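Local coordinates for protein probable dipeptidase (Pseudomonas aeruginosa, PDB 3B40) that probably hydrolyses dipeptides as a metal-dependent peptidase of the membrane dipeptidase family M19, built on a TIM barrel, at residues R272-P277 against G325-E330; L301-P306 against E318-L323. The protein carries 11 engineered substitutions. All blocks are in the same frame, centred on the assembly; numbering follows the deposited sequence.

How the contacts relate
Contact 1 and contact 2 lie side by side, their centres about 14 Å apart, and both use helix 313-328: residues 318-323 serve contact 2, and 325-330, about two turns further along, serve contact 1. In the chain, both segments of contact 2 fall between those of contact 1. The two meet through L301, whose CD2 lies 3.8 Å from L274 CD1 and whose O lies 3.7 Å from L327 CD1, so packing continues from one contact into the other. Each centre is about 21 Å from the centre of the chain, within the helical excursion that follows strand 261-265 and precedes strand 354-357. A magnesium ion is bound by E318 of contact 2.

Contact 1 (R272-P277 against G325-E330); sequences RPLSKP and GILEEE
The carboxylate of E330 meets S275 with both oxygens. S275 OG donates to the syn lone pair of E330 OE1 at 2.7 Å, while S275 N donates to E330 OE2 at 2.9 Å with an N-H...O angle of 160°. The backbone bond also arrives on the syn side but from 32° outside the carboxylate plane, so the two bonds grip the group from one residue without lying in one plane. E330 CG stands anti to its backbone nitrogen (chi1 175°), and a bend at chi2 turns the carboxylate onto S275.

Each oxygen has further partners. E330 OE1 is also hydrogen-bonded by T278 OG1, in the first turn of the helix that S275 precedes as N-cap residue. E330 OE2 accepts from two waters: one, 3.2 Å away, also donates to the carbonyl of R272, and the other, at 2.8 Å, accepts from R272 NH1 at the edge of the guanidinium plane. This second water bridges opposite charges that do not touch, and the arginine's direct salt bridge goes to E337. The several donors and the nearby arginine would be expected to favour the ionised carboxylate.

Beneath this polar layer, L274 is buried. Its CD2 touches the aliphatic CG of E330 at 3.9 Å, and its CD1 reaches L327 CD2 at 4.0 Å, the two leucine side chains crossing at about a right angle. L279 and L282 of helix 276-288 add to the packing round L274.

E330, at the C-terminal end of helix 313-328, thus holds the N-cap region of helix 276-288 at the surface, within the helical excursion between strands 261-265 and 354-357 of the TIM-barrel-type fold of the M19 family.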
loop_
_atom_site.group_PDB
_atom_site.type_symbol
_atom_site.label_atom_id
_atom_site.label_comp_id
_atom_site.label_asym_id
_atom_site.label_seq_id
_atom_site.Cartn_x
_atom_site.Cartn_y
_atom_site.Cartn_z
ATOM N N ARG A 272 -11.553 3.707 10.472
ATOM C CA ARG A 272 -12.832 4.001 11.106
ATOM C C ARG A 272 -13.983 3.315 10.347
ATOM O O ARG A 272 -14.105 3.526 9.139
ATOM C CB ARG A 272 -13.065 5.505 11.101
ATOM C CG ARG A 272 -14.377 5.910 11.749
ATOM C CD ARG A 272 -14.670 7.387 11.542
ATOM N NE ARG A 272 -13.843 8.217 12.397
ATOM C CZ ARG A 272 -13.852 9.544 12.371
ATOM N NH1 ARG A 272 -14.654 10.165 11.524
ATOM N NH2 ARG A 272 -13.047 10.248 13.177
ATOM N N PRO A 273 -14.826 2.520 11.050
ATOM C CA PRO A 273 -16.026 1.920 10.442
ATOM C C PRO A 273 -16.981 3.008 9.903
ATOM O O PRO A 273 -17.107 4.052 10.519
ATOM C CB PRO A 273 -16.698 1.159 11.601
ATOM C CG PRO A 273 -15.689 1.087 12.699
ATOM C CD PRO A 273 -14.648 2.136 12.466
ATOM N N LEU A 274 -17.626 2.766 8.768
ATOM C CA LEU A 274 -18.519 3.755 8.167
ATOM C C LEU A 274 -19.626 4.156 9.137
ATOM O O LEU A 274 -20.228 3.299 9.804
ATOM C CB LEU A 274 -19.137 3.210 6.873
ATOM C CG LEU A 274 -18.184 2.886 5.708
ATOM C CD1 LEU A 274 -18.960 2.253 4.545
ATOM C CD2 LEU A 274 -17.401 4.088 5.207
ATOM N N SER A 275 -19.857 5.464 9.236
ATOM C CA SER A 275 -20.912 6.030 10.085
ATOM C C SER A 275 -22.291 5.631 9.581
ATOM O O SER A 275 -22.465 5.343 8.393
ATOM C CB SER A 275 -20.805 7.550 10.133
ATOM O OG SER A 275 -21.018 8.105 8.847
ATOM N N LYS A 276 -23.270 5.617 10.485
ATOM C CA LYS A 276 -24.642 5.217 10.129
ATOM C C LYS A 276 -25.261 5.995 8.956
ATOM O O LYS A 276 -25.893 5.378 8.075
ATOM C CB LYS A 276 -25.572 5.205 11.361
ATOM C CG LYS A 276 -26.870 4.433 11.144
ATOM C CD LYS A 276 -26.575 3.026 10.614
ATOM C CE LYS A 276 -27.679 2.029 10.981
ATOM N NZ LYS A 276 -28.802 2.056 10.017
ATOM N N PRO A 277 -25.091 7.349 8.920
ATOM C CA PRO A 277 -25.639 8.068 7.748
ATOM C C PRO A 277 -25.128 7.569 6.398
ATOM O O PRO A 277 -25.853 7.627 5.395
ATOM C CB PRO A 277 -25.200 9.524 7.985
ATOM C CG PRO A 277 -25.094 9.625 9.486
ATOM C CD PRO A 277 -24.497 8.288 9.896
ATOM N N GLY A 325 -19.372 7.763 -4.781
ATOM C CA GLY A 325 -19.802 9.132 -4.458
ATOM C C GLY A 325 -20.226 9.248 -3.007
ATOM O O GLY A 325 -19.902 10.228 -2.328
ATOM N N ILE A 326 -20.979 8.248 -2.550
ATOM C CA ILE A 326 -21.453 8.142 -1.172
ATOM C C ILE A 326 -20.281 7.981 -0.204
ATOM O O ILE A 326 -20.277 8.576 0.889
ATOM C CB ILE A 326 -22.476 6.945 -1.023
ATOM C CG1 ILE A 326 -23.835 7.315 -1.660
ATOM C CG2 ILE A 326 -22.650 6.554 0.427
ATOM C CD1 ILE A 326 -24.737 6.156 -2.062
ATOM N N LEU A 327 -19.284 7.176 -0.605
ATOM C CA LEU A 327 -18.088 6.948 0.207
ATOM C C LEU A 327 -17.291 8.234 0.356
ATOM O O LEU A 327 -16.744 8.517 1.439
ATOM C CB LEU A 327 -17.207 5.850 -0.403
ATOM C CG LEU A 327 -17.765 4.421 -0.367
ATOM C CD1 LEU A 327 -16.733 3.448 -0.892
ATOM C CD2 LEU A 327 -18.215 3.992 1.029
ATOM N N GLU A 328 -17.246 9.022 -0.731
ATOM C CA GLU A 328 -16.558 10.310 -0.737
ATOM C C GLU A 328 -17.124 11.272 0.312
ATOM O O GLU A 328 -16.409 12.153 0.776
ATOM C CB GLU A 328 -16.548 10.942 -2.143
ATOM C CG GLU A 328 -15.213 10.750 -2.899
ATOM C CD GLU A 328 -15.325 9.895 -4.178
ATOM O OE1 GLU A 328 -16.257 10.153 -4.986
ATOM O OE2 GLU A 328 -14.459 8.985 -4.393
ATOM N N GLU A 329 -18.373 11.063 0.730
ATOM C CA GLU A 329 -19.038 11.938 1.711
ATOM C C GLU A 329 -18.818 11.521 3.165
ATOM O O GLU A 329 -19.176 12.268 4.092
ATOM C CB GLU A 329 -20.551 12.002 1.467
ATOM C CG GLU A 329 -21.007 12.568 0.128
ATOM C CD GLU A 329 -22.540 12.470 -0.043
ATOM O OE1 GLU A 329 -23.261 13.225 0.658
ATOM O OE2 GLU A 329 -23.030 11.650 -0.867
ATOM N N GLU A 330 -18.293 10.316 3.379
ATOM C CA GLU A 330 -17.993 9.861 4.733
ATOM C C GLU A 330 -16.972 10.821 5.336
ATOM O O GLU A 330 -15.906 11.030 4.738
ATOM C CB GLU A 330 -17.424 8.429 4.713
ATOM C CG GLU A 330 -16.961 7.895 6.088
ATOM C CD GLU A 330 -18.065 7.685 7.113
ATOM O OE1 GLU A 330 -19.233 8.087 6.883
ATOM O OE2 GLU A 330 -17.765 7.116 8.184
HETATM O O HOH W 1 -14.828 5.935 8.010
HETATM O O HOH W 2 -16.866 9.096 9.896
#

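Contact 2 (L301-P306 against E318-L323); sequences LMPGDP and EYASAL. With MG (magnesium ion), chain D.
A single water joins D305 and Y319, D305 OD2 and Y319 OH themselves staying 4.3 Å apart. The water is hydrogen-bonded to D305 OD2 at 2.7 Å and to Y319 OH, also at 2.7 Å, lying in the plane of the tyrosine ring. The other carboxylate oxygen of D305, OD1, forms a salt bridge with R286 of helix 276-288, which ties this buried acid to a second element of the fold.

P303 carries most of the packing of the loop on the helix. Its CB comes to the edge of the Y319 ring, near the ring plane, 3.8 Å from CE2, so the proline meets the aromatic rim rather than a face. With chi1 at 175° the Y319 ring swings beside the carbonyl carbon and out from the helix to the loop. F289 and W311 make edge-to-face ring contacts with the same tyrosine. Further round the proline ring, P303 CD packs on L323 CD2 at 3.9 Å, and that methyl also reaches M302 CA at 4.1 Å; P303 CG faces A320 CB. Residues 319, 320 and 323 thus offer one helical face to the proline.

E318 takes no part in the packing; its chain, extended beyond CG, offers both carboxylate oxygens to the magnesium ion, E318 OE2 at 2.3 Å and the longer OE1 at 2.7 Å.

P303 is the centre of an inverse gamma turn, a tight bend whose proline ring lies against helix 313-328. The whole is a buried loop-on-helix packing, in which the segment between helices 276-288 and 313-328 folds back on the second of them.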
loop_
_atom_site.group_PDB
_atom_site.type_symbol
_atom_site.label_atom_id
_atom_site.label_comp_id
_atom_site.label_asym_id
_atom_site.label_seq_id
_atom_site.Cartn_x
_atom_site.Cartn_y
_atom_site.Cartn_z
ATOM N N LEU A 301 -17.461 -0.983 0.965
ATOM C CA LEU A 301 -16.266 -0.209 0.557
ATOM C C LEU A 301 -15.902 -0.426 -0.893
ATOM O O LEU A 301 -15.044 0.259 -1.439
ATOM C CB LEU A 301 -15.075 -0.534 1.473
ATOM C CG LEU A 301 -15.251 -0.278 2.974
ATOM C CD1 LEU A 301 -14.027 -0.758 3.760
ATOM C CD2 LEU A 301 -15.506 1.200 3.265
ATOM N N MET A 302 -16.563 -1.396 -1.526
ATOM C CA MET A 302 -16.309 -1.699 -2.916
ATOM C C MET A 302 -17.516 -2.477 -3.440
ATOM O O MET A 302 -18.235 -3.096 -2.649
ATOM C CB MET A 302 -15.040 -2.554 -3.022
ATOM C CG MET A 302 -15.246 -3.964 -2.456
ATOM S SD MET A 302 -14.154 -5.185 -3.174
ATOM C CE MET A 302 -14.600 -6.616 -2.159
ATOM N N PRO A 303 -17.799 -2.388 -4.751
ATOM C CA PRO A 303 -18.846 -3.234 -5.329
ATOM C C PRO A 303 -18.468 -4.718 -5.346
ATOM O O PRO A 303 -18.023 -5.220 -6.373
ATOM C CB PRO A 303 -18.990 -2.684 -6.754
ATOM C CG PRO A 303 -17.692 -1.991 -7.021
ATOM C CD PRO A 303 -17.257 -1.430 -5.732
ATOM N N GLY A 304 -18.675 -5.405 -4.227
ATOM C CA GLY A 304 -18.145 -6.773 -4.040
ATOM C C GLY A 304 -19.156 -7.912 -4.141
ATOM O O GLY A 304 -18.792 -9.096 -4.167
ATOM N N ASP A 305 -20.432 -7.582 -4.206
ATOM C CA ASP A 305 -21.484 -8.621 -4.252
ATOM C C ASP A 305 -21.287 -9.539 -5.441
ATOM O O ASP A 305 -21.137 -9.067 -6.576
ATOM C CB ASP A 305 -22.873 -8.005 -4.310
ATOM C CG ASP A 305 -23.171 -7.156 -3.105
ATOM O OD1 ASP A 305 -23.992 -7.595 -2.273
ATOM O OD2 ASP A 305 -22.588 -6.047 -2.985
ATOM N N PRO A 306 -21.200 -10.849 -5.178
ATOM C CA PRO A 306 -20.949 -11.889 -6.187
ATOM C C PRO A 306 -21.875 -11.835 -7.400
ATOM O O PRO A 306 -21.409 -11.988 -8.524
ATOM C CB PRO A 306 -21.116 -13.185 -5.384
ATOM C CG PRO A 306 -20.628 -12.798 -4.036
ATOM C CD PRO A 306 -21.227 -11.432 -3.823
ATOM N N GLU A 318 -23.058 2.571 -13.249
ATOM C CA GLU A 318 -23.980 3.398 -12.475
ATOM C C GLU A 318 -23.902 3.152 -10.974
ATOM O O GLU A 318 -23.863 4.086 -10.166
ATOM C CB GLU A 318 -25.406 3.159 -12.945
ATOM C CG GLU A 318 -25.890 4.174 -13.949
ATOM C CD GLU A 318 -27.378 4.105 -14.134
ATOM O OE1 GLU A 318 -27.835 3.989 -15.303
ATOM O OE2 GLU A 318 -28.102 4.148 -13.108
ATOM N N TYR A 319 -23.904 1.879 -10.607
ATOM C CA TYR A 319 -23.838 1.484 -9.215
ATOM C C TYR A 319 -22.493 1.850 -8.561
ATOM O O TYR A 319 -22.482 2.547 -7.535
ATOM C CB TYR A 319 -24.127 -0.022 -9.086
ATOM C CG TYR A 319 -23.954 -0.516 -7.691
ATOM C CD1 TYR A 319 -24.915 -0.271 -6.724
ATOM C CD2 TYR A 319 -22.812 -1.243 -7.332
ATOM C CE1 TYR A 319 -24.739 -0.720 -5.408
ATOM C CE2 TYR A 319 -22.630 -1.686 -6.047
ATOM C CZ TYR A 319 -23.593 -1.440 -5.084
ATOM O OH TYR A 319 -23.391 -1.896 -3.799
ATOM N N ALA A 320 -21.387 1.354 -9.139
ATOM C CA ALA A 320 -20.010 1.714 -8.718
ATOM C C ALA A 320 -19.835 3.231 -8.551
ATOM O O ALA A 320 -19.407 3.707 -7.494
ATOM C CB ALA A 320 -18.957 1.143 -9.725
ATOM N N SER A 321 -20.190 4.001 -9.586
ATOM C CA SER A 321 -20.068 5.480 -9.498
ATOM C C SER A 321 -20.825 6.024 -8.312
ATOM O O SER A 321 -20.263 6.769 -7.506
ATOM C CB SER A 321 -20.522 6.169 -10.771
ATOM O OG SER A 321 -19.795 5.646 -11.872
ATOM N N ALA A 322 -22.081 5.619 -8.172
ATOM C CA ALA A 322 -22.898 6.053 -7.042
ATOM C C ALA A 322 -22.368 5.626 -5.683
ATOM O O ALA A 322 -22.472 6.382 -4.716
ATOM C CB ALA A 322 -24.354 5.579 -7.203
ATOM N N LEU A 323 -21.860 4.398 -5.592
ATOM C CA LEU A 323 -21.302 3.886 -4.335
ATOM C C LEU A 323 -20.111 4.770 -3.929
ATOM O O LEU A 323 -20.059 5.276 -2.810
ATOM C CB LEU A 323 -20.899 2.408 -4.488
ATOM C CG LEU A 323 -20.182 1.671 -3.343
ATOM C CD1 LEU A 323 -20.794 0.334 -3.184
ATOM C CD2 LEU A 323 -18.738 1.529 -3.632
HETATM MG MG MG D . -30.158 4.673 -14.039
HETATM O O HOH W 3 -21.417 -3.611 -3.207
#